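PDB 5LKB: glutathione S-transferase omega-like 2 from Saccharomyces cerevisiae, which acts as a homodimeric Xi-class glutathione transferase, reducing dehydroascorbate and beta-hydroxyethyl disulfide with glutathione through a single nucleophilic cysteine and reacting with glutathionyl-(hydro)quinones. Local coordinates for residues Ile178-Asn182 with Thr197-Pro201; Thr226-Glu230 with His350-Asn354. All coordinates share one frame; numbering follows the deposited sequence.

In the fold
The two contacts follow one another along the chain: contact 1 is complete before the first segment of contact 2 begins. Their centres lie about 34 Å apart on opposite sides of the chain's centre, and their nearest atoms remain about 20 Å from each other. Contact 1 ties the end of helix 174-182, which follows the last strand of the thioredoxin-like sheet, to the loop leading into helix 205-220, and so sits where the N-terminal domain gives way to the helical one. Contact 2 belongs to the helical part alone: it joins the C-terminal part of helix 222-227 and the residues beyond it to the loop after helix 339-349, close to glutathione-binding residues and to the second subunit.

Contact 1 (Ile178-Asn182 with Thr197-Pro201); sequences IRILN and TDLVP
N182, at the end of helix 174-182, reaches across to the loop 197-201 and is gripped at both ends of its amide. With CG anti to the backbone N (chi1 -176°), the side chain leaves the helix in the direction of the loop. Its CB serves as the spacer, and CG arrives 3.6 Å from L199 N. At the tip the two atoms part company. OD1 accepts from L199 N at 2.9 Å, the donor lying above the carbonyl plane, and it also rests against L199 CB. ND2 gives a nearly straight bond of 3.0 Å to D198 OD1, which lies in the plane of the amide. Asparagine suits this place because one short group offers both an acceptor and a donor, and the two bonds together fix the rotation of the amide. D198 OD1 is itself held by V200 N, which comes from the opposite face of the carboxylate at 3.0 Å and closes an Asx turn, so the acceptor is set in position by its own loop. Beside this, V200 spreads its two methyls against R179: CG2 lies 3.6 Å from NE, while CG1 sits over one face of the guanidinium, whose charge is met by E285 and D209. In the fold, L199 and V200 also lean on helix 285-304, V200 touches K205 of helix 205-220, I178, one turn back on the helix, touches both helix 285-304 and helix 47-58, and L181 packs on T55 of the latter, so the contact bridges the N-terminal domain and the helical bundle.

Contact 2 (Thr226-Glu230 with His350-Asn354); sequences TGFAE and HTRIN
F228, whose flat C-H edge suits an imidazole face, meets H350 in a T-shaped pair, centroids 5.0 Å apart and planes at 83°. CE1 makes the closest approach, 3.6 Å from H350 CE1, and stands over the imidazole toward its rim. I353 CD1 comes to the same phenyl edge and lies 3.4 Å from G227 O, packing on backbone as well as ring. Farther out E230 and R352 form a salt bridge, OE1 taking NE on its syn lone pair at 2.6 Å; the bend of the R352 chain at chi3 (-71°) helps bring NE there. E230 OE1 lies in the guanidinium plane, at its edge, with the carboxylate turned 88° from it. An alanine in place of E230 would remove the carboxylate and probably leave R352 NE without its mate, its guanidinium set free to turn. Behind this first shell, H350 O accepts from I353 N in a type I beta turn, with N354 N as a second donor. H304 bonds to H350 ND1, helping fix the imidazole, while F13 and F305 each make edge-to-face pairs with F228. The side chains of glutathione-binding R15 and R155 lie about 6 Å from that of F228, and L356 of the second subunit packs on E230. Both segments belong to the helical C-terminal domain of the glutathione transferase fold; F13, from the N-terminal arm, joins their aromatic cluster beside the glutathione site and near the dimer interface.

Contact 1 (Ile178-Asn182 with Thr197-Pro201)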
ATOM      1  N   ILE A 178     -28.509  -9.271  10.669  1.00 16.36           N
ATOM      2  CA  ILE A 178     -28.600 -10.235   9.578  1.00 16.51           C
ATOM      3  C   ILE A 178     -29.334 -11.525   9.982  1.00 17.23           C
ATOM      4  O   ILE A 178     -29.892 -12.213   9.120  1.00 16.82           O
ATOM      5  CB  ILE A 178     -27.191 -10.466   8.957  1.00 18.17           C
ATOM      6  CG1 ILE A 178     -26.246 -11.135   9.965  1.00 17.55           C
ATOM      7  CG2 ILE A 178     -26.695  -9.174   8.355  1.00 17.43           C
ATOM      8  CD1 ILE A 178     -24.791 -11.293   9.393  1.00 16.29           C
ATOM      9  N   ARG A 179     -29.338 -11.853  11.275  1.00 17.20           N
ATOM     10  CA  ARG A 179     -30.145 -12.969  11.749  1.00 18.30           C
ATOM     11  C   ARG A 179     -31.612 -12.581  11.723  1.00 17.73           C
ATOM     12  O   ARG A 179     -32.467 -13.376  11.300  1.00 17.79           O
ATOM     13  CB  ARG A 179     -29.684 -13.352  13.158  1.00 19.10           C
ATOM     14  CG  ARG A 179     -28.354 -14.108  13.232  1.00 20.38           C
ATOM     15  CD  ARG A 179     -28.368 -15.447  12.501  1.00 21.07           C
ATOM     16  NE  ARG A 179     -27.019 -16.020  12.318  1.00 22.02           N
ATOM     17  CZ  ARG A 179     -26.381 -16.788  13.176  1.00 21.63           C
ATOM     18  NH1 ARG A 179     -26.974 -17.136  14.340  1.00 28.88           N
ATOM     19  NH2 ARG A 179     -25.167 -17.249  12.891  1.00 22.92           N
ATOM     20  N   ILE A 180     -31.925 -11.347  12.118  1.00 16.83           N
ATOM     21  CA  ILE A 180     -33.329 -10.904  12.027  1.00 17.92           C
ATOM     22  C   ILE A 180     -33.823 -10.991  10.590  1.00 18.09           C
ATOM     23  O   ILE A 180     -34.909 -11.537  10.307  1.00 17.95           O
ATOM     24  CB  ILE A 180     -33.485  -9.501  12.619  1.00 15.96           C
ATOM     25  CG1 ILE A 180     -33.134  -9.471  14.103  1.00 18.40           C
ATOM     26  CG2 ILE A 180     -34.928  -8.943  12.422  1.00 20.09           C
ATOM     27  CD1 ILE A 180     -33.080  -8.043  14.717  1.00 20.12           C
ATOM     28  N   LEU A 181     -33.044 -10.445   9.640  1.00 18.02           N
ATOM     29  CA  LEU A 181     -33.476 -10.447   8.251  1.00 14.54           C
ATOM     30  C   LEU A 181     -33.628 -11.839   7.744  1.00 16.61           C
ATOM     31  O   LEU A 181     -34.493 -12.081   6.927  1.00 20.29           O
ATOM     32  CB  LEU A 181     -32.419  -9.699   7.416  1.00 16.45           C
ATOM     33  CG  LEU A 181     -32.287  -8.214   7.753  1.00 16.26           C
ATOM     34  CD1 LEU A 181     -31.133  -7.612   7.003  1.00 18.65           C
ATOM     35  CD2 LEU A 181     -33.527  -7.353   7.495  1.00 18.17           C
ATOM     36  N   ASN A 182     -32.764 -12.770   8.152  1.00 19.54           N
ATOM     37  CA  ASN A 182     -32.832 -14.119   7.644  1.00 19.70           C
ATOM     38  C   ASN A 182     -33.961 -14.946   8.294  1.00 19.51           C
ATOM     39  O   ASN A 182     -34.341 -15.965   7.716  1.00 22.01           O
ATOM     40  CB  ASN A 182     -31.498 -14.853   7.804  1.00 22.08           C
ATOM     41  CG  ASN A 182     -31.527 -16.230   7.198  1.00 19.75           C
ATOM     42  OD1 ASN A 182     -31.605 -16.374   5.956  1.00 20.08           O
ATOM     43  ND2 ASN A 182     -31.425 -17.258   8.040  1.00 24.76           N
ATOM     44  N   THR A 197     -35.077 -19.048   0.866  1.00 37.55           N
ATOM     45  CA  THR A 197     -33.652 -18.819   1.034  1.00 32.63           C
ATOM     46  C   THR A 197     -33.335 -18.829   2.526  1.00 24.20           C
ATOM     47  O   THR A 197     -34.038 -18.200   3.321  1.00 28.19           O
ATOM     48  CB  THR A 197     -33.280 -17.470   0.414  1.00 33.22           C
ATOM     49  OG1 THR A 197     -33.435 -17.519  -1.013  1.00 40.22           O
ATOM     50  CG2 THR A 197     -31.878 -17.151   0.672  1.00 34.49           C
ATOM     51  N   ASP A 198     -32.299 -19.586   2.903  1.00 24.53           N
ATOM     52  CA  ASP A 198     -31.849 -19.672   4.284  1.00 23.89           C
ATOM     53  C   ASP A 198     -30.331 -19.545   4.348  1.00 23.51           C
ATOM     54  O   ASP A 198     -29.600 -20.464   3.956  1.00 21.75           O
ATOM     55  CB  ASP A 198     -32.303 -21.005   4.914  1.00 22.35           C
ATOM     56  CG  ASP A 198     -32.134 -21.023   6.416  1.00 26.87           C
ATOM     57  OD1 ASP A 198     -31.475 -20.124   7.034  1.00 22.79           O
ATOM     58  OD2 ASP A 198     -32.675 -21.978   7.061  1.00 30.48           O
ATOM     59  N   LEU A 199     -29.883 -18.447   4.914  1.00 18.84           N
ATOM     60  CA  LEU A 199     -28.450 -18.140   5.014  1.00 19.90           C
ATOM     61  C   LEU A 199     -27.789 -18.796   6.217  1.00 23.18           C
ATOM     62  O   LEU A 199     -26.567 -18.781   6.349  1.00 19.41           O
ATOM     63  CB  LEU A 199     -28.289 -16.619   4.996  1.00 19.77           C
ATOM     64  CG  LEU A 199     -28.695 -15.965   3.675  1.00 19.26           C
ATOM     65  CD1 LEU A 199     -28.825 -14.487   3.827  1.00 18.21           C
ATOM     66  CD2 LEU A 199     -27.728 -16.274   2.589  1.00 20.46           C
ATOM     67  N   VAL A 200     -28.560 -19.428   7.089  1.00 20.09           N
ATOM     68  CA  VAL A 200     -28.038 -20.088   8.289  1.00 20.75           C
ATOM     69  C   VAL A 200     -28.775 -21.430   8.430  1.00 25.30           C
ATOM     70  O   VAL A 200     -29.509 -21.659   9.414  1.00 23.46           O
ATOM     71  CB  VAL A 200     -28.222 -19.202   9.519  1.00 21.72           C
ATOM     72  CG1 VAL A 200     -27.433 -19.792  10.655  1.00 21.98           C
ATOM     73  CG2 VAL A 200     -27.728 -17.752   9.228  1.00 22.96           C
ATOM     74  N   PRO A 201     -28.615 -22.334   7.471  1.00 21.70           N
ATOM     75  CA  PRO A 201     -29.290 -23.648   7.571  1.00 29.93           C
ATOM     76  C   PRO A 201     -28.847 -24.448   8.790  1.00 29.84           C
ATOM     77  O   PRO A 201     -27.678 -24.481   9.176  1.00 26.48           O
ATOM     78  CB  PRO A 201     -28.888 -24.366   6.275  1.00 27.01           C
ATOM     79  CG  PRO A 201     -27.714 -23.622   5.734  1.00 33.14           C
ATOM     80  CD  PRO A 201     -27.808 -22.216   6.248  1.00 26.16           C
TER
HETATM   81  O   HOH W   1     -34.547 -18.700   6.424  1.00 37.48           O

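Contact 2 (Thr226-Glu230 with His350-Asn354)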
ATOM      1  N   THR A 226      -5.374  -3.904  13.339  1.00 13.81           N
ATOM      2  CA  THR A 226      -4.112  -3.614  12.653  1.00 16.12           C
ATOM      3  C   THR A 226      -4.021  -2.140  12.272  1.00 15.65           C
ATOM      4  O   THR A 226      -3.044  -1.480  12.609  1.00 14.78           O
ATOM      5  CB  THR A 226      -3.988  -4.505  11.418  1.00 15.20           C
ATOM      6  OG1 THR A 226      -4.025  -5.880  11.770  1.00 15.88           O
ATOM      7  CG2 THR A 226      -2.696  -4.220  10.688  1.00 15.86           C
ATOM      8  N   GLY A 227      -5.014  -1.613  11.551  1.00 14.66           N
ATOM      9  CA  GLY A 227      -4.863  -0.286  10.984  1.00 15.30           C
ATOM     10  C   GLY A 227      -5.026   0.832  11.977  1.00 15.86           C
ATOM     11  O   GLY A 227      -4.475   1.918  11.774  1.00 17.85           O
ATOM     12  N   PHE A 228      -5.831   0.600  13.023  1.00 14.93           N
ATOM     13  CA  PHE A 228      -6.030   1.582  14.068  1.00 17.54           C
ATOM     14  C   PHE A 228      -4.997   1.449  15.190  1.00 16.92           C
ATOM     15  O   PHE A 228      -4.989   2.279  16.100  1.00 19.86           O
ATOM     16  CB  PHE A 228      -7.434   1.453  14.658  1.00 17.34           C
ATOM     17  CG  PHE A 228      -8.585   1.946  13.795  1.00 18.17           C
ATOM     18  CD1 PHE A 228      -8.420   2.851  12.754  1.00 19.90           C
ATOM     19  CD2 PHE A 228      -9.898   1.530  14.123  1.00 17.26           C
ATOM     20  CE1 PHE A 228      -9.504   3.342  12.057  1.00 18.35           C
ATOM     21  CE2 PHE A 228     -10.971   1.998  13.395  1.00 20.77           C
ATOM     22  CZ  PHE A 228     -10.777   2.900  12.382  1.00 17.81           C
ATOM     23  N   ALA A 229      -4.131   0.435  15.161  1.00 15.91           N
ATOM     24  CA  ALA A 229      -3.060   0.407  16.170  1.00 15.15           C
ATOM     25  C   ALA A 229      -2.239   1.677  16.106  1.00 18.51           C
ATOM     26  O   ALA A 229      -1.916   2.195  15.019  1.00 18.29           O
ATOM     27  CB  ALA A 229      -2.240  -0.834  16.011  1.00 16.94           C
ATOM     28  N   GLU A 230      -1.912   2.224  17.296  1.00 18.44           N
ATOM     29  CA  GLU A 230      -1.040   3.386  17.386  1.00 19.75           C
ATOM     30  C   GLU A 230       0.299   3.084  17.995  1.00 19.66           C
ATOM     31  O   GLU A 230       1.123   3.994  18.064  1.00 24.11           O
ATOM     32  CB  GLU A 230      -1.720   4.533  18.116  1.00 23.90           C
ATOM     33  CG  GLU A 230      -3.063   4.879  17.435  1.00 30.35           C
ATOM     34  CD  GLU A 230      -3.568   6.289  17.722  1.00 38.41           C
ATOM     35  OE1 GLU A 230      -4.107   6.946  16.806  1.00 39.13           O
ATOM     36  OE2 GLU A 230      -3.442   6.736  18.879  1.00 39.01           O
ATOM     37  N   HIS A 350      -9.784   9.235   8.346  1.00 16.74           N
ATOM     38  CA  HIS A 350      -8.848   8.763   9.356  1.00 15.82           C
ATOM     39  C   HIS A 350      -7.596   9.630   9.309  1.00 17.25           C
ATOM     40  O   HIS A 350      -6.554   9.255   8.760  1.00 17.29           O
ATOM     41  CB  HIS A 350      -8.507   7.301   9.165  1.00 15.02           C
ATOM     42  CG  HIS A 350      -9.670   6.427   9.319  1.00 14.84           C
ATOM     43  ND1 HIS A 350      -9.807   5.222   8.689  1.00 15.42           N
ATOM     44  CD2 HIS A 350     -10.786   6.594  10.071  1.00 16.52           C
ATOM     45  CE1 HIS A 350     -10.953   4.676   9.033  1.00 16.89           C
ATOM     46  NE2 HIS A 350     -11.565   5.493   9.874  1.00 16.55           N
ATOM     47  N   THR A 351      -7.686  10.799   9.954  1.00 20.57           N
ATOM     48  CA  THR A 351      -6.613  11.793   9.921  1.00 22.11           C
ATOM     49  C   THR A 351      -5.329  11.321  10.561  1.00 21.26           C
ATOM     50  O   THR A 351      -4.258  11.828  10.197  1.00 21.94           O
ATOM     51  CB  THR A 351      -7.081  13.047  10.691  1.00 26.83           C
ATOM     52  OG1 THR A 351      -8.413  13.382  10.273  1.00 31.66           O
ATOM     53  CG2 THR A 351      -6.159  14.206  10.415  1.00 29.83           C
ATOM     54  N   ARG A 352      -5.393  10.413  11.529  1.00 23.01           N
ATOM     55  CA  ARG A 352      -4.178   9.925  12.170  1.00 25.15           C
ATOM     56  C   ARG A 352      -3.477   8.844  11.373  1.00 23.96           C
ATOM     57  O   ARG A 352      -2.357   8.441  11.725  1.00 27.36           O
ATOM     58  CB  ARG A 352      -4.458   9.434  13.579  1.00 30.41           C
ATOM     59  CG  ARG A 352      -5.006  10.546  14.490  1.00 34.35           C
ATOM     60  CD  ARG A 352      -4.715  10.232  15.967  1.00 36.07           C
ATOM     61  NE  ARG A 352      -5.532   9.123  16.410  1.00 46.40           N
ATOM     62  CZ  ARG A 352      -6.838   9.219  16.674  1.00 57.22           C
ATOM     63  NH1 ARG A 352      -7.458  10.385  16.534  1.00 62.59           N
ATOM     64  NH2 ARG A 352      -7.539   8.154  17.077  1.00 54.61           N
ATOM     65  N   ILE A 353      -4.075   8.424  10.268  1.00 18.70           N
ATOM     66  CA  ILE A 353      -3.455   7.530   9.302  1.00 17.70           C
ATOM     67  C   ILE A 353      -3.036   8.281   8.046  1.00 16.68           C
ATOM     68  O   ILE A 353      -1.927   8.101   7.538  1.00 18.82           O
ATOM     69  CB  ILE A 353      -4.420   6.374   8.963  1.00 17.36           C
ATOM     70  CG1 ILE A 353      -4.645   5.453  10.156  1.00 16.70           C
ATOM     71  CG2 ILE A 353      -3.859   5.540   7.785  1.00 17.46           C
ATOM     72  CD1 ILE A 353      -5.810   4.518   9.953  1.00 16.71           C
ATOM     73  N   ASN A 354      -3.919   9.099   7.514  1.00 17.82           N
ATOM     74  CA  ASN A 354      -3.722   9.771   6.227  1.00 17.98           C
ATOM     75  C   ASN A 354      -3.953  11.238   6.519  1.00 18.11           C
ATOM     76  O   ASN A 354      -5.075  11.729   6.367  1.00 18.82           O
ATOM     77  CB  ASN A 354      -4.686   9.204   5.181  1.00 16.69           C
ATOM     78  CG  ASN A 354      -4.467   9.734   3.773  1.00 19.58           C
ATOM     79  OD1 ASN A 354      -4.155  10.919   3.555  1.00 21.08           O
ATOM     80  ND2 ASN A 354      -4.609   8.845   2.785  1.00 18.59           N
TER